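Local coordinates for protein polyketide biosynthesis 3-hydroxy-3-methylglutaryl-ACP synthase PksG (Bacillus subtilis, PDB 4YXT) that catalyses the aldol condensation of acetyl-ACP with a beta-ketothioester polyketide intermediate during biosynthesis of the antibiotic bacillaene, at residues Y17-V20 with M21-A24; L66-A69 with E70-I74; T251-G254 with G255-K258. The protein carries 1 engineered substitution. All blocks are in the same frame, centred on the assembly; numbering follows the deposited sequence.

Contact 1: residues Y17-V20 with M21-A24; sequences YLDV and MELA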
loop_
_atom_site.group_PDB
_atom_site.type_symbol
_atom_site.label_atom_id
_atom_site.label_comp_id
_atom_site.label_asym_id
_atom_site.label_seq_id
_atom_site.Cartn_x
_atom_site.Cartn_y
_atom_site.Cartn_z
ATOM N N TYR A 17 -10.860 -16.692 -21.610
ATOM C CA TYR A 17 -9.790 -17.592 -21.172
ATOM C C TYR A 17 -9.104 -18.241 -22.327
ATOM O O TYR A 17 -9.528 -18.063 -23.479
ATOM C CB TYR A 17 -10.282 -18.638 -20.204
ATOM C CG TYR A 17 -11.121 -19.725 -20.798
ATOM C CD1 TYR A 17 -10.586 -20.990 -20.990
ATOM C CD2 TYR A 17 -12.459 -19.493 -21.166
ATOM C CE1 TYR A 17 -11.343 -22.016 -21.528
ATOM C CE2 TYR A 17 -13.233 -20.511 -21.716
ATOM C CZ TYR A 17 -12.652 -21.777 -21.897
ATOM O OH TYR A 17 -13.357 -22.804 -22.429
ATOM N N LEU A 18 -7.992 -18.919 -22.017
ATOM C CA LEU A 18 -7.271 -19.749 -22.986
ATOM C C LEU A 18 -7.160 -21.159 -22.473
ATOM O O LEU A 18 -6.942 -21.392 -21.283
ATOM C CB LEU A 18 -5.883 -19.194 -23.282
ATOM C CG LEU A 18 -5.183 -19.855 -24.472
ATOM C CD1 LEU A 18 -5.711 -19.285 -25.790
ATOM C CD2 LEU A 18 -3.678 -19.707 -24.345
ATOM N N ASP A 19 -7.336 -22.130 -23.353
ATOM C CA ASP A 19 -7.053 -23.496 -22.955
ATOM C C ASP A 19 -5.543 -23.700 -23.014
ATOM O O ASP A 19 -4.914 -23.582 -24.044
ATOM C CB ASP A 19 -7.784 -24.515 -23.813
ATOM C CG ASP A 19 -7.571 -25.939 -23.319
ATOM O OD1 ASP A 19 -7.563 -26.190 -22.088
ATOM O OD2 ASP A 19 -7.436 -26.817 -24.170
ATOM N N VAL A 20 -4.969 -23.988 -21.869
ATOM C CA VAL A 20 -3.531 -23.992 -21.713
ATOM C C VAL A 20 -2.891 -25.325 -22.145
ATOM O O VAL A 20 -1.687 -25.376 -22.377
ATOM C CB VAL A 20 -3.202 -23.526 -20.268
ATOM C CG1 VAL A 20 -2.013 -24.197 -19.669
ATOM C CG2 VAL A 20 -3.009 -22.021 -20.295
ATOM N N MET A 21 -3.693 -26.379 -22.283
ATOM C CA MET A 21 -3.220 -27.626 -22.914
ATOM C C MET A 21 -3.051 -27.434 -24.424
ATOM O O MET A 21 -2.013 -27.791 -24.972
ATOM C CB MET A 21 -4.137 -28.804 -22.605
ATOM C CG MET A 21 -4.215 -29.160 -21.117
ATOM S SD MET A 21 -5.742 -28.664 -20.261
ATOM C CE MET A 21 -5.550 -29.563 -18.727
ATOM N N GLU A 22 -4.029 -26.818 -25.084
ATOM C CA GLU A 22 -3.849 -26.402 -26.482
ATOM C C GLU A 22 -2.611 -25.532 -26.627
ATOM O O GLU A 22 -1.865 -25.643 -27.614
ATOM C CB GLU A 22 -5.057 -25.621 -27.015
ATOM C CG GLU A 22 -6.348 -26.426 -27.177
ATOM C CD GLU A 22 -7.593 -25.564 -27.517
ATOM O OE1 GLU A 22 -7.569 -24.304 -27.387
ATOM O OE2 GLU A 22 -8.632 -26.153 -27.918
ATOM N N LEU A 23 -2.397 -24.630 -25.674
ATOM C CA LEU A 23 -1.252 -23.720 -25.779
ATOM C C LEU A 23 0.047 -24.521 -25.729
ATOM O O LEU A 23 0.971 -24.239 -26.448
ATOM C CB LEU A 23 -1.274 -22.659 -24.680
ATOM C CG LEU A 23 -0.104 -21.687 -24.689
ATOM C CD1 LEU A 23 -0.188 -20.752 -25.901
ATOM C CD2 LEU A 23 -0.049 -20.905 -23.384
ATOM N N ALA A 24 0.109 -25.520 -24.875
ATOM C CA ALA A 24 1.323 -26.293 -24.751
ATOM C C ALA A 24 1.697 -26.907 -26.125
ATOM O O ALA A 24 2.860 -26.809 -26.568
ATOM C CB ALA A 24 1.149 -27.365 -23.693
HETATM O O HOH W 1 -8.365 -21.745 -26.108
#
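Asp19 turns its carboxylate onto Glu22 because CG lies anti to the backbone N (chi1 -175°). Glu22 puts CG beside its own backbone N and runs extended beyond it (chi2 172°), which carries its carboxylate back toward Asp19, across its side chain. The two side chains cross at about a right angle. Asp19 OD2 touches the aliphatic part of Glu22, 3.2 Å from CG. The two carboxylate planes are turned 72° apart. Their nearest oxygens, Asp19 OD2 and Glu22 OE2, are 4.0 Å from each other, so the like charges probably repel somewhat. A water bridges the two residues: it donates to Glu22 OE1 and accepts from Asp19 N, each at 3.0 Å, and so ties the strand backbone to the glutamate. Met21 crosses the aspartate at a slant, with SD 3.6 Å from Asp19 OD1.

The apolar side is carried by two leucines. Leu18 CD2 packs against Leu23 CB at 3.8 Å and also meets both methyls of Leu23. Tyr367 of helix 364-370 touches both leucines, and Phe34 of helix 31-37 touches Val20, Met21 and Ala24.

Backbone bonds start the helix. Leu23 N donates to Asp19 O at 3.2 Å, and Ala24 N donates to Val20 O at 3.1 Å. Asp19 holds the N-cap position. The whole is a strand-to-helix junction, where strand 16-19 of the small three-stranded sheet passes directly into helix 20-27.

Contact 2: residues L66-A69 with E70-I74; sequences LSEA and EKDRI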
loop_
_atom_site.group_PDB
_atom_site.type_symbol
_atom_site.label_atom_id
_atom_site.label_comp_id
_atom_site.label_asym_id
_atom_site.label_seq_id
_atom_site.Cartn_x
_atom_site.Cartn_y
_atom_site.Cartn_z
ATOM N N LEU A 66 -25.908 -6.367 -0.666
ATOM C CA LEU A 66 -26.023 -5.700 0.636
ATOM C C LEU A 66 -27.129 -4.655 0.631
ATOM O O LEU A 66 -27.409 -4.012 -0.383
ATOM C CB LEU A 66 -24.715 -4.980 1.047
ATOM C CG LEU A 66 -23.344 -5.661 0.987
ATOM C CD1 LEU A 66 -22.220 -4.622 1.088
ATOM C CD2 LEU A 66 -23.244 -6.670 2.098
ATOM N N SER A 67 -27.728 -4.452 1.792
ATOM C CA SER A 67 -28.640 -3.337 1.983
ATOM C C SER A 67 -27.901 -2.022 1.811
ATOM O O SER A 67 -26.646 -1.982 1.853
ATOM C CB SER A 67 -29.242 -3.377 3.393
ATOM O OG SER A 67 -28.327 -2.965 4.370
ATOM N N GLU A 68 -28.669 -0.961 1.617
ATOM C CA GLU A 68 -28.118 0.387 1.686
ATOM C C GLU A 68 -27.356 0.669 2.964
ATOM O O GLU A 68 -26.216 1.117 2.903
ATOM C CB GLU A 68 -29.196 1.455 1.489
ATOM C CG GLU A 68 -29.475 1.753 0.021
ATOM C CD GLU A 68 -28.217 2.034 -0.751
ATOM O OE1 GLU A 68 -27.359 2.777 -0.221
ATOM O OE2 GLU A 68 -28.083 1.493 -1.870
ATOM N N ALA A 69 -27.967 0.384 4.109
ATOM C CA ALA A 69 -27.314 0.604 5.387
ATOM C C ALA A 69 -25.951 -0.092 5.421
ATOM O O ALA A 69 -24.942 0.518 5.771
ATOM C CB ALA A 69 -28.171 0.114 6.541
ATOM N N GLU A 70 -25.937 -1.362 5.032
ATOM C CA GLU A 70 -24.721 -2.160 5.052
ATOM C C GLU A 70 -23.659 -1.529 4.122
ATOM O O GLU A 70 -22.509 -1.413 4.508
ATOM C CB GLU A 70 -25.005 -3.610 4.620
ATOM C CG GLU A 70 -25.665 -4.477 5.690
ATOM C CD GLU A 70 -26.417 -5.696 5.140
ATOM O OE1 GLU A 70 -26.556 -5.881 3.911
ATOM O OE2 GLU A 70 -26.910 -6.480 5.952
ATOM N N LYS A 71 -24.067 -1.106 2.933
ATOM C CA LYS A 71 -23.140 -0.571 1.936
ATOM C C LYS A 71 -22.496 0.708 2.474
ATOM O O LYS A 71 -21.289 0.855 2.407
ATOM C CB LYS A 71 -23.854 -0.317 0.639
ATOM C CG LYS A 71 -22.998 0.130 -0.527
ATOM C CD LYS A 71 -23.916 0.421 -1.710
ATOM C CE LYS A 71 -23.190 0.454 -3.051
ATOM N NZ LYS A 71 -23.653 1.553 -3.948
ATOM N N ASP A 72 -23.288 1.589 3.071
ATOM C CA ASP A 72 -22.712 2.776 3.670
ATOM C C ASP A 72 -21.816 2.540 4.874
ATOM O O ASP A 72 -21.090 3.409 5.240
ATOM C CB ASP A 72 -23.779 3.790 3.983
ATOM C CG ASP A 72 -24.217 4.553 2.752
ATOM O OD1 ASP A 72 -23.612 4.411 1.645
ATOM O OD2 ASP A 72 -25.170 5.335 2.895
ATOM N N ARG A 73 -21.804 1.349 5.456
ATOM C CA ARG A 73 -20.811 1.069 6.495
ATOM C C ARG A 73 -19.409 0.641 5.967
ATOM O O ARG A 73 -18.478 0.486 6.789
ATOM C CB ARG A 73 -21.359 0.055 7.515
ATOM C CG ARG A 73 -22.452 0.607 8.408
ATOM C CD ARG A 73 -22.984 -0.493 9.306
ATOM N NE ARG A 73 -23.369 0.016 10.631
ATOM C CZ ARG A 73 -24.586 0.459 10.960
ATOM N NH1 ARG A 73 -25.580 0.467 10.068
ATOM N NH2 ARG A 73 -24.812 0.898 12.196
ATOM N N ILE A 74 -19.244 0.428 4.653
ATOM C CA ILE A 74 -17.899 0.191 4.133
ATOM C C ILE A 74 -17.133 1.492 4.379
ATOM O O ILE A 74 -17.415 2.494 3.718
ATOM C CB ILE A 74 -17.723 -0.017 2.598
ATOM C CG1 ILE A 74 -18.681 -1.010 1.946
ATOM C CG2 ILE A 74 -16.281 -0.461 2.325
ATOM C CD1 ILE A 74 -18.807 -2.330 2.606
#
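Ser67 and Glu70 grip each other by two hydrogen bonds. Ser67 N donates to Glu70 OE1 at 2.8 Å, and the oxygen is met from above the carboxylate plane, 38° out of it. In return Glu70 N donates to Ser67 OG at 3.0 Å, and this bond is nearly straight (166°). The serine hydroxyl reaches that N-H because OG sits between its own backbone N and carbonyl carbon (chi1 75°). The glutamate chain is extended beyond CG and turns back to the serine, with CG 3.3 Å from Ser67 OG.

The first helical bonds follow. Lys71 N donates to Ser67 O at 2.9 Å. Asp72 N donates to Glu68 O at 3.0 Å. The bond from Arg73 N to Ala69 O is weak. Arg73 N also donates to Glu70 O, and Ile74 N to Lys71 O.

Packing lies around this frame. Leu66 and Glu70 approach each other at an oblique angle, and Leu66 CB is 3.5 Å from Glu70 OE1. Leu66 CD1 looks to Ile74 CD1 at 4.4 Å, a loose apolar contact. Leu176 of strand 170-178 touches both residues, so this side faces the large sheet. Arg73 lays its CG near Ala69 O.

Lys71 reaches away from the helix, and its NZ is hydrogen-bonded to Leu99 O and Gly100 O. Those carbonyls tie the helix to the end of helix 91-99. Glu68 and Asp72 stand on the exposed side as like charges.

The capping box uses the N-H groups of Ser67 and Glu70 at the start of helix 68-72. The negative carboxylate of Glu70 there is probably favoured by the helix dipole.

Contact 3: residues T251-G254 with G255-K258; sequences TPFG and GMVK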
loop_
_atom_site.group_PDB
_atom_site.type_symbol
_atom_site.label_atom_id
_atom_site.label_comp_id
_atom_site.label_asym_id
_atom_site.label_seq_id
_atom_site.Cartn_x
_atom_site.Cartn_y
_atom_site.Cartn_z
ATOM N N THR A 251 -0.964 -19.876 -4.731
ATOM C CA THR A 251 -0.950 -20.851 -5.825
ATOM C C THR A 251 -0.507 -20.185 -7.149
ATOM O O THR A 251 -1.342 -19.693 -7.926
ATOM C CB THR A 251 -2.343 -21.507 -5.985
ATOM O OG1 THR A 251 -2.816 -21.960 -4.708
ATOM C CG2 THR A 251 -2.297 -22.700 -6.917
ATOM N N PRO A 252 0.807 -20.160 -7.416
ATOM C CA PRO A 252 1.238 -19.671 -8.720
ATOM C C PRO A 252 1.030 -20.724 -9.804
ATOM O O PRO A 252 0.818 -20.383 -10.966
ATOM C CB PRO A 252 2.716 -19.364 -8.523
ATOM C CG PRO A 252 3.166 -20.200 -7.384
ATOM C CD PRO A 252 1.946 -20.503 -6.545
ATOM N N PHE A 253 1.116 -21.992 -9.420
ATOM C CA PHE A 253 0.572 -23.104 -10.223
ATOM C C PHE A 253 0.360 -24.274 -9.291
ATOM O O PHE A 253 0.959 -24.345 -8.257
ATOM C CB PHE A 253 1.437 -23.461 -11.436
ATOM C CG PHE A 253 2.888 -23.650 -11.136
ATOM C CD1 PHE A 253 3.729 -22.549 -10.969
ATOM C CD2 PHE A 253 3.429 -24.916 -11.035
ATOM C CE1 PHE A 253 5.076 -22.711 -10.705
ATOM C CE2 PHE A 253 4.787 -25.083 -10.753
ATOM C CZ PHE A 253 5.610 -23.985 -10.612
ATOM N N GLY A 254 -0.551 -25.153 -9.649
ATOM C CA GLY A 254 -0.888 -26.288 -8.808
ATOM C C GLY A 254 0.269 -27.155 -8.393
ATOM O O GLY A 254 0.304 -27.681 -7.266
ATOM N N GLY A 255 1.203 -27.337 -9.311
ATOM C CA GLY A 255 2.356 -28.192 -9.065
ATOM C C GLY A 255 3.260 -27.659 -7.984
ATOM O O GLY A 255 3.821 -28.438 -7.245
ATOM N N MET A 256 3.367 -26.332 -7.874
ATOM C CA MET A 256 4.144 -25.673 -6.806
ATOM C C MET A 256 3.540 -26.051 -5.461
ATOM O O MET A 256 4.206 -26.496 -4.539
ATOM C CB MET A 256 4.090 -24.144 -6.973
ATOM C CG MET A 256 4.788 -23.351 -5.871
ATOM S SD MET A 256 6.566 -23.463 -6.128
ATOM C CE MET A 256 6.738 -22.278 -7.471
ATOM N N VAL A 257 2.229 -25.938 -5.382
ATOM C CA VAL A 257 1.567 -26.217 -4.146
ATOM C C VAL A 257 1.645 -27.700 -3.704
ATOM O O VAL A 257 1.812 -28.036 -2.508
ATOM C CB VAL A 257 0.136 -25.709 -4.253
ATOM C CG1 VAL A 257 -0.638 -26.092 -3.008
ATOM C CG2 VAL A 257 0.184 -24.198 -4.442
ATOM N N LYS A 258 1.457 -28.593 -4.643
ATOM C CA LYS A 258 1.630 -30.020 -4.333
ATOM C C LYS A 258 3.032 -30.328 -3.832
ATOM O O LYS A 258 3.196 -31.076 -2.901
ATOM C CB LYS A 258 1.314 -30.897 -5.528
ATOM C CG LYS A 258 1.212 -32.366 -5.163
ATOM C CD LYS A 258 0.680 -33.147 -6.347
ATOM C CE LYS A 258 0.866 -34.647 -6.175
ATOM N NZ LYS A 258 -0.316 -35.378 -6.736
#
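Ring contacts join Phe253 to Met256. Met256 CB lies over one ring face, 3.9 Å from the centroid and 10° off the normal, which makes a CH-pi contact. The methionine chain bends at chi2 and chi3 (76° and 77°), and this brings its terminal methyl back to the ring. CE is 3.7 Å from Phe253 CE1. The sulfur stands farther off, 5.3 Å from the centroid and oblique to it, a Met-aromatic contact.

Pro252 and Met256 form an apolar pair. Pro252 CG meets Met256 CG at 3.9 Å, the two side chains crossing at about a right angle. Separately, Val257 CG2 packs on the methyl and hydroxyl of Thr251, 3.8 Å from both CG2 and OG1. Thr251 OG1 has its polar partner in Tyr249 O.

Backbone bonds begin helix 254-267, with Phe253 at the N-cap position. Lys258 N donates to Gly254 O at 3.0 Å. The bond from Met256 N to Phe253 O is weak.

The side chain of Pro252 lies about 4 Å from that of His250, the probable proton donor/acceptor. The loop just after this histidine is thus packed on the helix start mostly by nonpolar contacts, with a weak backbone bond beside them.

How the contacts relate
The three contacts come in series along the chain, and each lies at the start of a helix. Contact 1 joins strand 16-19 of the small sheet to helix 20-27. Contact 2 opens helix 68-72, which leads into strand 74-80 of the large mixed sheet. Contact 3 opens helix 254-267, after strand 246-249, an outermost strand of that sheet within the chain, far across it from 74-80. The centres of contacts 1 and 3 are about 17 Å apart. Contact 2 lies about 41 Å from contact 1 and about 37 Å from contact 3, across the chain's centre. No two touch. Only contact 3 adjoins the probable active site; contacts 1 and 2 lie away from it.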